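Local coordinates for adhesin LabA (Helicobacter pylori, PDB 6GMM), which probably helps the bacterium adhere to the gastric mucosa by acting as a lectin specific for LacdiNAc glycans, at residues I26-S29 and N33-N36; V75-I80 and N100-Q105; V190-A195 and N251-V256; A404-L409 and Q416-K421. All coordinates share one frame; numbering follows the deposited sequence.

How the contacts relate
The four contacts follow one another along the chain, each closing before the next opens. They are spread over a long, largely helical molecule. Contacts 1 and 4 lie on the same side of the chain's centre, their own centres about 28 Å apart. Contact 2 is on the opposite side, its centre about 72 Å from that of contact 4. Contact 3 is nearest the middle, its centre about 24 Å from that of contact 2. Helix 57-76 links these two: its end forms part of contact 2, and its A65 and V62 pack against contact 3. Helix 4-28 carries one half of contact 1 and also packs on contact 4. The contacts are thus spread along the elongated adhesin.

Contact 1: I26-S29 and N33-N36; sequences IRQS and NAIN
Q28 and A34 meet across the short connection between two consecutive helices. The touching atom of Q28 is CG, which lies 4.1 Å from A34 CB. A chi1 of -121°, well off a staggered value, sets CG beside this methyl. Beyond CG the chain is extended, and this carries the amide on past the alanine: Q28 NE2 stays 4.5 Å from A34 CB. The glutamine therefore touches with its aliphatic part. The same methyl also faces the backbone, with A34 CB 4.0 Å from Q28 O.

I35 makes the second half of the contact. Its CG1 branch lies beside its own backbone N (chi1 -64°) and continues extended to CD1. That branch reaches back to the backbone of S29. I35 CD1 comes to 3.6 Å from S29 O, and I35 CG1 is 4.2 Å from Q28 O.

S29 offers its backbone to the isoleucine. Its CB points away from 33-36, and its OG is hydrogen-bonded to L25 O, four residues earlier. In the contact itself, aliphatic carbons of A34 and I35 meet Q28 CG and the carbonyl oxygens of Q28 and S29. It buries only 146 Å².

The contact sits at the short connection between the consecutive helices 4-28 and 32-50. S29 and I35 both pack on L385 of helix 369-386, and S29 also touches F388 of helix 388-408. I35 also meets the loop residues L272, F278 and F286.

Contact 2: V75-I80 and N100-Q105; sequences VMSYAI and NTPSNQ
Y78 meets the amide of Q105 with the CD2 and CE2 part of its ring. Y78 CD2 lies 3.5 Å from both CD and OE1 of Q105. The two side chains cross at about a right angle, and the ring and amide planes are 78° apart. Q105 NE2 sits at the ring edge, in its plane, while OE1 approaches obliquely. The Q105 chain turns about CB-CG (chi2 -85°), which folds its amide back toward the tyrosine. A79 CB covers one face of the ring, 4.2 Å above its centre, and the ring also packs edge-to-face with H327.

Two waters join the same residues. One lies 2.8 Å from Q105 OE1 and 3.2 Å from Y78 O. The other accepts from Q105 NE2 and lies 2.9 Å from Y78 O. Both waters can bridge the amide to Y78 O, though other acceptors compete for their protons.

The contact joins the turn that follows helix 57-76 to the loop of an antiparallel strand pair, 96-98 and 111-113. The disulfide C83-C113 ties the same two regions together. The polar end of N104 leads away from the tyrosine and bonds within the loop: OD1 takes W106 N, forming an Asx turn, and G108 N. N104 CA and CB rest against Y78 CB, both at 4.1 Å. Further back, S77 OG lies 3.6 Å from P102 CG.

Contact 3: V190-A195 and N251-V256; sequences VLLEQA and NAAIAV
L192 meets A252, A253 and V256 of the facing helix, and the flat groups nearby are the Q194 and N251 amides, each facing another neighbour. The Q194 amide lies back along its own helix. Its NE2 gives a bent bond to V190 O, 3.2 Å long, with an N-H...O angle of 139°. The nitrogen stands above the V190 carbonyl plane, and the same oxygen also accepts from Q194 N. The N251 amide is held at both ends by helix 287-311: OD1 by R303 and ND2 by D310.

L192 alone carries the first helix's side. Its CG lies beside the backbone N (chi1 -75°), and its two methyls touch different residues of the facing helix. L192 CD1 reaches 3.7 Å from A253 CA and 3.8 Å from V256 CG2. The other methyl, L192 CD2, lies 4.1 Å from A252 CB. L192 and V256 lie alongside, pointing opposite ways. The small alanines let the leucine come close to the backbone, with L192 CD1 3.9 Å from A252 O.

The two segments run nearly antiparallel, at 166°, and their axes come within 10.3 Å of each other at closest. They belong to helices 188-205 and 239-264 in a helical bundle. Helix 57-76 packs against both, through A65 on L192 and V62 on V256. Helix 128-145 covers the Q194 side.

Contact 4: A404-L409 and Q416-K421; sequences AAISSL and QNVVSK
I406 of helix 388-408 packs against Q416 and V418 at the entry to a beta-hairpin, made by strands 419-423 and 433-437. The short helix 412-415 lies between the two segments. Along the first segment, A405 O accepts a weak bond from S408 OG within the segment. Then comes I406, the residue that makes the contact. Its CG1 branch lies beside the backbone N (chi1 -71°) and runs extended to CD1. Its CG2 methyl is anti to the N and faces the backbone of Q416, with I406 CG2 4.1 Å from Q416 N. The Q416 side chain itself leads away. I406 also packs on A412 and L415 of the short helix. L409 ends the segment; its N bonds to I406 O at 2.9 Å, and its side chain packs on S8 and Y9 of helix 4-28 and on L415. On the hairpin side, V418 also touches L16 of helix 4-28. The isoleucine and valine side chains meet at a slant, with the methyls I406 CD1 and V418 CG1 3.5 Å apart.

Contact 1: I26-S29 and N33-N36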
loop_
_atom_site.group_PDB
_atom_site.type_symbol
_atom_site.label_atom_id
_atom_site.label_comp_id
_atom_site.label_asym_id
_atom_site.label_seq_id
_atom_site.Cartn_x
_atom_site.Cartn_y
_atom_site.Cartn_z
ATOM N N ILE A 26 -25.485 7.488 14.958
ATOM C CA ILE A 26 -26.906 7.653 14.660
ATOM C C ILE A 26 -27.280 9.129 14.694
ATOM O O ILE A 26 -28.039 9.593 13.832
ATOM C CB ILE A 26 -27.790 6.758 15.558
ATOM C CG1 ILE A 26 -27.573 5.256 15.261
ATOM C CG2 ILE A 26 -29.285 7.119 15.429
ATOM C CD1 ILE A 26 -28.368 4.665 14.020
ATOM N N ARG A 27 -26.677 9.869 15.649
ATOM C CA ARG A 27 -26.838 11.306 15.805
ATOM C C ARG A 27 -26.241 11.965 14.562
ATOM O O ARG A 27 -26.950 12.711 13.886
ATOM C CB ARG A 27 -26.177 11.801 17.115
ATOM C CG ARG A 27 -27.104 11.711 18.350
ATOM C CD ARG A 27 -26.367 11.359 19.644
ATOM N NE ARG A 27 -26.199 12.514 20.533
ATOM C CZ ARG A 27 -26.506 12.535 21.833
ATOM N NH1 ARG A 27 -26.314 13.637 22.548
ATOM N NH2 ARG A 27 -27.006 11.457 22.426
ATOM N N GLN A 28 -24.986 11.586 14.194
ATOM C CA GLN A 28 -24.283 12.096 13.016
ATOM C C GLN A 28 -25.083 11.856 11.718
ATOM O O GLN A 28 -25.164 12.761 10.885
ATOM C CB GLN A 28 -22.909 11.449 12.910
ATOM C CG GLN A 28 -21.747 12.426 12.935
ATOM C CD GLN A 28 -20.420 11.728 12.687
ATOM O OE1 GLN A 28 -20.164 10.603 13.151
ATOM N NE2 GLN A 28 -19.529 12.392 11.959
ATOM N N SER A 29 -25.727 10.673 11.580
ATOM C CA SER A 29 -26.531 10.280 10.403
ATOM C C SER A 29 -27.742 11.156 10.138
ATOM O O SER A 29 -28.321 11.091 9.047
ATOM C CB SER A 29 -26.995 8.834 10.524
ATOM O OG SER A 29 -25.922 7.956 10.798
ATOM N N ASN A 33 -25.169 18.738 7.709
ATOM C CA ASN A 33 -23.905 19.464 7.837
ATOM C C ASN A 33 -22.772 18.442 8.015
ATOM O O ASN A 33 -21.811 18.495 7.260
ATOM C CB ASN A 33 -23.974 20.420 9.022
ATOM C CG ASN A 33 -22.647 20.968 9.461
ATOM O OD1 ASN A 33 -22.086 21.868 8.825
ATOM N ND2 ASN A 33 -22.137 20.448 10.579
ATOM N N ALA A 34 -22.922 17.481 8.964
ATOM C CA ALA A 34 -21.945 16.411 9.251
ATOM C C ALA A 34 -21.766 15.470 8.068
ATOM O O ALA A 34 -20.665 14.977 7.844
ATOM C CB ALA A 34 -22.357 15.623 10.488
ATOM N N ILE A 35 -22.833 15.236 7.300
ATOM C CA ILE A 35 -22.753 14.391 6.106
ATOM C C ILE A 35 -21.999 15.159 5.015
ATOM O O ILE A 35 -21.090 14.596 4.406
ATOM C CB ILE A 35 -24.168 13.891 5.666
ATOM C CG1 ILE A 35 -24.777 12.971 6.749
ATOM C CG2 ILE A 35 -24.094 13.171 4.314
ATOM C CD1 ILE A 35 -26.265 12.775 6.648
ATOM N N ASN A 36 -22.341 16.460 4.793
ATOM C CA ASN A 36 -21.646 17.296 3.796
ATOM C C ASN A 36 -20.165 17.371 4.127
ATOM O O ASN A 36 -19.344 17.209 3.230
ATOM C CB ASN A 36 -22.236 18.718 3.726
ATOM C CG ASN A 36 -23.622 18.800 3.130
ATOM O OD1 ASN A 36 -24.065 17.934 2.362
ATOM N ND2 ASN A 36 -24.321 19.871 3.445
#

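Contact 2: V75-I80 and N100-Q105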
loop_
_atom_site.group_PDB
_atom_site.type_symbol
_atom_site.label_atom_id
_atom_site.label_comp_id
_atom_site.label_asym_id
_atom_site.label_seq_id
_atom_site.Cartn_x
_atom_site.Cartn_y
_atom_site.Cartn_z
ATOM N N VAL A 75 21.925 -3.253 -9.230
ATOM C CA VAL A 75 23.018 -3.461 -8.289
ATOM C C VAL A 75 23.639 -4.878 -8.355
ATOM O O VAL A 75 24.790 -5.025 -7.928
ATOM C CB VAL A 75 22.625 -3.048 -6.838
ATOM C CG1 VAL A 75 21.975 -4.194 -6.074
ATOM C CG2 VAL A 75 23.833 -2.493 -6.087
ATOM N N MET A 76 22.927 -5.915 -8.884
ATOM C CA MET A 76 23.620 -7.215 -8.874
ATOM C C MET A 76 23.726 -7.966 -10.260
ATOM O O MET A 76 24.364 -9.017 -10.304
ATOM C CB MET A 76 23.055 -8.144 -7.786
ATOM C CG MET A 76 21.556 -8.232 -7.759
ATOM S SD MET A 76 20.927 -9.181 -9.153
ATOM C CE MET A 76 21.265 -10.892 -8.551
ATOM N N SER A 77 23.141 -7.436 -11.353
ATOM C CA SER A 77 23.174 -8.056 -12.687
ATOM C C SER A 77 24.613 -8.287 -13.198
ATOM O O SER A 77 24.914 -9.333 -13.803
ATOM C CB SER A 77 22.380 -7.222 -13.683
ATOM O OG SER A 77 22.925 -5.913 -13.800
ATOM N N TYR A 78 25.522 -7.340 -12.876
ATOM C CA TYR A 78 26.918 -7.453 -13.240
ATOM C C TYR A 78 27.571 -8.703 -12.661
ATOM O O TYR A 78 28.449 -9.257 -13.304
ATOM C CB TYR A 78 27.693 -6.176 -12.862
ATOM C CG TYR A 78 28.232 -6.128 -11.454
ATOM C CD1 TYR A 78 27.433 -5.718 -10.396
ATOM C CD2 TYR A 78 29.563 -6.434 -11.187
ATOM C CE1 TYR A 78 27.932 -5.653 -9.095
ATOM C CE2 TYR A 78 30.075 -6.374 -9.892
ATOM C CZ TYR A 78 29.250 -6.000 -8.843
ATOM O OH TYR A 78 29.755 -5.941 -7.564
ATOM N N ALA A 79 27.188 -9.146 -11.479
ATOM C CA ALA A 79 27.828 -10.328 -10.913
ATOM C C ALA A 79 27.088 -11.629 -11.244
ATOM O O ALA A 79 27.417 -12.687 -10.703
ATOM C CB ALA A 79 28.010 -10.161 -9.415
ATOM N N ILE A 80 26.104 -11.566 -12.145
ATOM C CA ILE A 80 25.391 -12.782 -12.539
ATOM C C ILE A 80 26.234 -13.509 -13.560
ATOM O O ILE A 80 26.582 -12.924 -14.603
ATOM C CB ILE A 80 23.970 -12.504 -13.094
ATOM C CG1 ILE A 80 23.016 -12.072 -11.989
ATOM C CG2 ILE A 80 23.431 -13.736 -13.869
ATOM C CD1 ILE A 80 21.790 -11.400 -12.508
ATOM N N ASN A 100 21.852 -0.573 -23.466
ATOM C CA ASN A 100 21.330 0.231 -22.365
ATOM C C ASN A 100 21.097 -0.575 -21.107
ATOM O O ASN A 100 20.329 -0.152 -20.262
ATOM C CB ASN A 100 20.067 1.009 -22.787
ATOM C CG ASN A 100 20.212 1.683 -24.120
ATOM O OD1 ASN A 100 21.136 2.483 -24.344
ATOM N ND2 ASN A 100 19.312 1.360 -25.035
ATOM N N THR A 101 21.795 -1.704 -20.947
ATOM C CA THR A 101 21.658 -2.505 -19.739
ATOM C C THR A 101 22.273 -1.770 -18.510
ATOM O O THR A 101 22.973 -0.758 -18.687
ATOM C CB THR A 101 22.263 -3.917 -19.936
ATOM O OG1 THR A 101 23.683 -3.829 -20.078
ATOM C CG2 THR A 101 21.618 -4.679 -21.088
ATOM N N PRO A 102 22.021 -2.255 -17.262
ATOM C CA PRO A 102 22.631 -1.586 -16.105
ATOM C C PRO A 102 24.148 -1.514 -16.221
ATOM O O PRO A 102 24.787 -2.486 -16.592
ATOM C CB PRO A 102 22.239 -2.478 -14.919
ATOM C CG PRO A 102 21.083 -3.280 -15.383
ATOM C CD PRO A 102 21.202 -3.428 -16.852
ATOM N N SER A 103 24.707 -0.346 -15.932
ATOM C CA SER A 103 26.143 -0.095 -15.893
ATOM C C SER A 103 26.860 -1.217 -15.097
ATOM O O SER A 103 26.434 -1.565 -13.973
ATOM C CB SER A 103 26.398 1.234 -15.188
ATOM O OG SER A 103 26.283 2.334 -16.074
ATOM N N ASN A 104 27.925 -1.785 -15.678
ATOM C CA ASN A 104 28.696 -2.821 -14.995
ATOM C C ASN A 104 29.800 -2.176 -14.150
ATOM O O ASN A 104 29.827 -0.943 -14.040
ATOM C CB ASN A 104 29.186 -3.925 -15.959
ATOM C CG ASN A 104 30.192 -3.506 -17.011
ATOM O OD1 ASN A 104 31.056 -2.659 -16.791
ATOM N ND2 ASN A 104 30.160 -4.171 -18.156
ATOM N N GLN A 105 30.706 -2.986 -13.561
ATOM C CA GLN A 105 31.756 -2.469 -12.688
ATOM C C GLN A 105 32.770 -1.565 -13.429
ATOM O O GLN A 105 33.484 -0.816 -12.756
ATOM C CB GLN A 105 32.443 -3.580 -11.863
ATOM C CG GLN A 105 33.234 -4.624 -12.639
ATOM C CD GLN A 105 32.416 -5.786 -13.172
ATOM O OE1 GLN A 105 31.507 -5.633 -14.014
ATOM N NE2 GLN A 105 32.796 -6.994 -12.756
HETATM O O HOH W 1 30.086 -7.591 -15.418
HETATM O O HOH W 2 31.374 -9.349 -13.285
#

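Contact 3: V190-A195 and N251-V256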
loop_
_atom_site.group_PDB
_atom_site.type_symbol
_atom_site.label_atom_id
_atom_site.label_comp_id
_atom_site.label_asym_id
_atom_site.label_seq_id
_atom_site.Cartn_x
_atom_site.Cartn_y
_atom_site.Cartn_z
ATOM N N VAL A 190 0.653 -1.893 -15.472
ATOM C CA VAL A 190 1.672 -2.378 -16.425
ATOM C C VAL A 190 3.051 -2.382 -15.753
ATOM O O VAL A 190 3.732 -3.405 -15.768
ATOM C CB VAL A 190 1.651 -1.512 -17.714
ATOM C CG1 VAL A 190 2.825 -1.822 -18.637
ATOM C CG2 VAL A 190 0.328 -1.678 -18.453
ATOM N N LEU A 191 3.454 -1.242 -15.165
ATOM C CA LEU A 191 4.756 -1.078 -14.509
ATOM C C LEU A 191 4.981 -2.040 -13.363
ATOM O O LEU A 191 6.051 -2.643 -13.292
ATOM C CB LEU A 191 4.982 0.372 -14.081
ATOM C CG LEU A 191 4.931 1.360 -15.247
ATOM C CD1 LEU A 191 5.043 2.770 -14.774
ATOM C CD2 LEU A 191 5.966 1.013 -16.316
ATOM N N LEU A 192 3.975 -2.252 -12.512
ATOM C CA LEU A 192 4.095 -3.217 -11.418
ATOM C C LEU A 192 4.247 -4.648 -11.929
ATOM O O LEU A 192 4.923 -5.454 -11.283
ATOM C CB LEU A 192 2.926 -3.097 -10.429
ATOM C CG LEU A 192 3.017 -1.881 -9.512
ATOM C CD1 LEU A 192 1.721 -1.638 -8.859
ATOM C CD2 LEU A 192 4.145 -2.033 -8.452
ATOM N N GLU A 193 3.660 -4.951 -13.105
ATOM C CA GLU A 193 3.801 -6.254 -13.738
ATOM C C GLU A 193 5.260 -6.415 -14.215
ATOM O O GLU A 193 5.872 -7.479 -14.003
ATOM C CB GLU A 193 2.796 -6.428 -14.896
ATOM C CG GLU A 193 3.016 -7.690 -15.736
ATOM C CD GLU A 193 3.019 -9.018 -14.990
ATOM O OE1 GLU A 193 2.135 -9.223 -14.124
ATOM O OE2 GLU A 193 3.900 -9.860 -15.281
ATOM N N GLN A 194 5.827 -5.320 -14.808
ATOM C CA GLN A 194 7.207 -5.274 -15.288
ATOM C C GLN A 194 8.124 -5.537 -14.107
ATOM O O GLN A 194 9.026 -6.365 -14.206
ATOM C CB GLN A 194 7.550 -3.905 -15.915
ATOM C CG GLN A 194 6.861 -3.562 -17.238
ATOM C CD GLN A 194 6.456 -4.769 -18.038
ATOM O OE1 GLN A 194 7.280 -5.594 -18.460
ATOM N NE2 GLN A 194 5.163 -4.898 -18.246
ATOM N N ALA A 195 7.840 -4.894 -12.966
ATOM C CA ALA A 195 8.623 -5.043 -11.743
ATOM C C ALA A 195 8.547 -6.499 -11.274
ATOM O O ALA A 195 9.536 -7.016 -10.767
ATOM C CB ALA A 195 8.070 -4.125 -10.669
ATOM N N ASN A 251 1.578 -5.537 -2.417
ATOM C CA ASN A 251 0.880 -4.491 -1.670
ATOM C C ASN A 251 0.596 -3.239 -2.522
ATOM O O ASN A 251 -0.543 -2.802 -2.566
ATOM C CB ASN A 251 1.624 -4.162 -0.375
ATOM C CG ASN A 251 1.414 -5.192 0.723
ATOM O OD1 ASN A 251 0.290 -5.523 1.087
ATOM N ND2 ASN A 251 2.488 -5.711 1.303
ATOM N N ALA A 252 1.585 -2.690 -3.231
ATOM C CA ALA A 252 1.346 -1.519 -4.111
ATOM C C ALA A 252 0.308 -1.845 -5.238
ATOM O O ALA A 252 -0.389 -0.943 -5.689
ATOM C CB ALA A 252 2.655 -1.059 -4.750
ATOM N N ALA A 253 0.250 -3.120 -5.706
ATOM C CA ALA A 253 -0.696 -3.548 -6.748
ATOM C C ALA A 253 -2.105 -3.533 -6.175
ATOM O O ALA A 253 -3.038 -3.108 -6.859
ATOM C CB ALA A 253 -0.351 -4.941 -7.266
ATOM N N ILE A 254 -2.240 -3.922 -4.889
ATOM C CA ILE A 254 -3.537 -3.881 -4.188
ATOM C C ILE A 254 -4.009 -2.402 -4.132
ATOM O O ILE A 254 -5.151 -2.121 -4.505
ATOM C CB ILE A 254 -3.519 -4.608 -2.806
ATOM C CG1 ILE A 254 -3.259 -6.133 -2.996
ATOM C CG2 ILE A 254 -4.862 -4.388 -2.046
ATOM C CD1 ILE A 254 -3.216 -7.071 -1.597
ATOM N N ALA A 255 -3.092 -1.462 -3.801
ATOM C CA ALA A 255 -3.413 -0.022 -3.733
ATOM C C ALA A 255 -3.904 0.518 -5.082
ATOM O O ALA A 255 -4.738 1.407 -5.111
ATOM C CB ALA A 255 -2.191 0.765 -3.275
ATOM N N VAL A 256 -3.364 -0.022 -6.198
ATOM C CA VAL A 256 -3.641 0.382 -7.583
ATOM C C VAL A 256 -5.032 -0.096 -7.986
ATOM O O VAL A 256 -5.730 0.661 -8.652
ATOM C CB VAL A 256 -2.495 -0.077 -8.545
ATOM C CG1 VAL A 256 -2.861 0.171 -10.008
ATOM C CG2 VAL A 256 -1.198 0.645 -8.209
#

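Contact 4: A404-L409 and Q416-K421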
loop_
_atom_site.group_PDB
_atom_site.type_symbol
_atom_site.label_atom_id
_atom_site.label_comp_id
_atom_site.label_asym_id
_atom_site.label_seq_id
_atom_site.Cartn_x
_atom_site.Cartn_y
_atom_site.Cartn_z
ATOM N N ALA A 404 -30.391 -4.977 31.233
ATOM C CA ALA A 404 -30.406 -6.366 31.690
ATOM C C ALA A 404 -29.125 -6.684 32.484
ATOM O O ALA A 404 -29.218 -7.172 33.610
ATOM C CB ALA A 404 -30.529 -7.305 30.495
ATOM N N ALA A 405 -27.954 -6.336 31.930
ATOM C CA ALA A 405 -26.640 -6.567 32.534
ATOM C C ALA A 405 -26.505 -5.903 33.898
ATOM O O ALA A 405 -26.063 -6.550 34.846
ATOM C CB ALA A 405 -25.524 -6.109 31.586
ATOM N N ILE A 406 -26.962 -4.654 34.018
ATOM C CA ILE A 406 -26.893 -3.885 35.269
ATOM C C ILE A 406 -27.742 -4.516 36.379
ATOM O O ILE A 406 -27.274 -4.598 37.514
ATOM C CB ILE A 406 -27.215 -2.390 35.001
ATOM C CG1 ILE A 406 -26.033 -1.766 34.238
ATOM C CG2 ILE A 406 -27.464 -1.602 36.284
ATOM C CD1 ILE A 406 -26.378 -0.626 33.470
ATOM N N SER A 407 -28.938 -5.021 36.032
ATOM C CA SER A 407 -29.907 -5.640 36.946
ATOM C C SER A 407 -29.323 -6.648 37.940
ATOM O O SER A 407 -29.694 -6.610 39.113
ATOM C CB SER A 407 -31.045 -6.277 36.160
ATOM O OG SER A 407 -31.786 -5.273 35.486
ATOM N N SER A 408 -28.417 -7.527 37.488
ATOM C CA SER A 408 -27.805 -8.536 38.353
ATOM C C SER A 408 -26.601 -8.031 39.157
ATOM O O SER A 408 -26.217 -8.669 40.139
ATOM C CB SER A 408 -27.424 -9.770 37.544
ATOM O OG SER A 408 -26.459 -9.471 36.548
ATOM N N LEU A 409 -26.011 -6.901 38.747
ATOM C CA LEU A 409 -24.828 -6.320 39.382
ATOM C C LEU A 409 -25.087 -5.733 40.782
ATOM O O LEU A 409 -26.169 -5.175 41.002
ATOM C CB LEU A 409 -24.225 -5.252 38.456
ATOM C CG LEU A 409 -22.929 -5.596 37.722
ATOM C CD1 LEU A 409 -23.102 -6.779 36.777
ATOM C CD2 LEU A 409 -22.437 -4.415 36.929
ATOM N N GLN A 416 -27.889 2.341 37.175
ATOM C CA GLN A 416 -29.057 2.327 36.274
ATOM C C GLN A 416 -29.110 3.514 35.277
ATOM O O GLN A 416 -29.509 3.321 34.114
ATOM C CB GLN A 416 -30.385 2.188 37.054
ATOM C CG GLN A 416 -30.755 3.358 37.973
ATOM C CD GLN A 416 -31.934 3.076 38.878
ATOM O OE1 GLN A 416 -32.633 2.056 38.757
ATOM N NE2 GLN A 416 -32.193 3.993 39.808
ATOM N N ASN A 417 -28.624 4.703 35.707
ATOM C CA ASN A 417 -28.629 5.926 34.908
ATOM C C ASN A 417 -27.442 6.087 33.922
ATOM O O ASN A 417 -27.366 7.124 33.251
ATOM C CB ASN A 417 -28.753 7.149 35.818
ATOM C CG ASN A 417 -30.097 7.256 36.507
ATOM O OD1 ASN A 417 -31.170 6.981 35.915
ATOM N ND2 ASN A 417 -30.062 7.682 37.774
ATOM N N VAL A 418 -26.564 5.055 33.784
ATOM C CA VAL A 418 -25.425 5.046 32.832
ATOM C C VAL A 418 -25.914 5.290 31.391
ATOM O O VAL A 418 -25.205 5.859 30.566
ATOM C CB VAL A 418 -24.514 3.785 32.951
ATOM C CG1 VAL A 418 -25.202 2.524 32.431
ATOM C CG2 VAL A 418 -23.179 3.999 32.245
ATOM N N VAL A 419 -27.135 4.826 31.116
ATOM C CA VAL A 419 -27.861 4.983 29.868
ATOM C C VAL A 419 -29.258 5.452 30.229
ATOM O O VAL A 419 -29.758 5.202 31.340
ATOM C CB VAL A 419 -27.879 3.712 28.973
ATOM C CG1 VAL A 419 -26.480 3.302 28.560
ATOM C CG2 VAL A 419 -28.601 2.544 29.642
ATOM N N SER A 420 -29.863 6.180 29.305
ATOM C CA SER A 420 -31.232 6.662 29.420
ATOM C C SER A 420 -31.768 6.883 28.020
ATOM O O SER A 420 -30.987 7.049 27.068
ATOM C CB SER A 420 -31.327 7.933 30.270
ATOM O OG SER A 420 -30.591 9.029 29.752
ATOM N N LYS A 421 -33.092 6.805 27.892
ATOM C CA LYS A 421 -33.795 7.075 26.645
ATOM C C LYS A 421 -34.930 8.076 26.904
ATOM O O LYS A 421 -35.545 8.085 27.979
ATOM C CB LYS A 421 -34.220 5.806 25.880
ATOM C CG LYS A 421 -35.115 4.840 26.638
ATOM C CD LYS A 421 -35.370 3.606 25.771
ATOM C CE LYS A 421 -36.834 3.349 25.504
ATOM N NZ LYS A 421 -37.030 2.190 24.593
#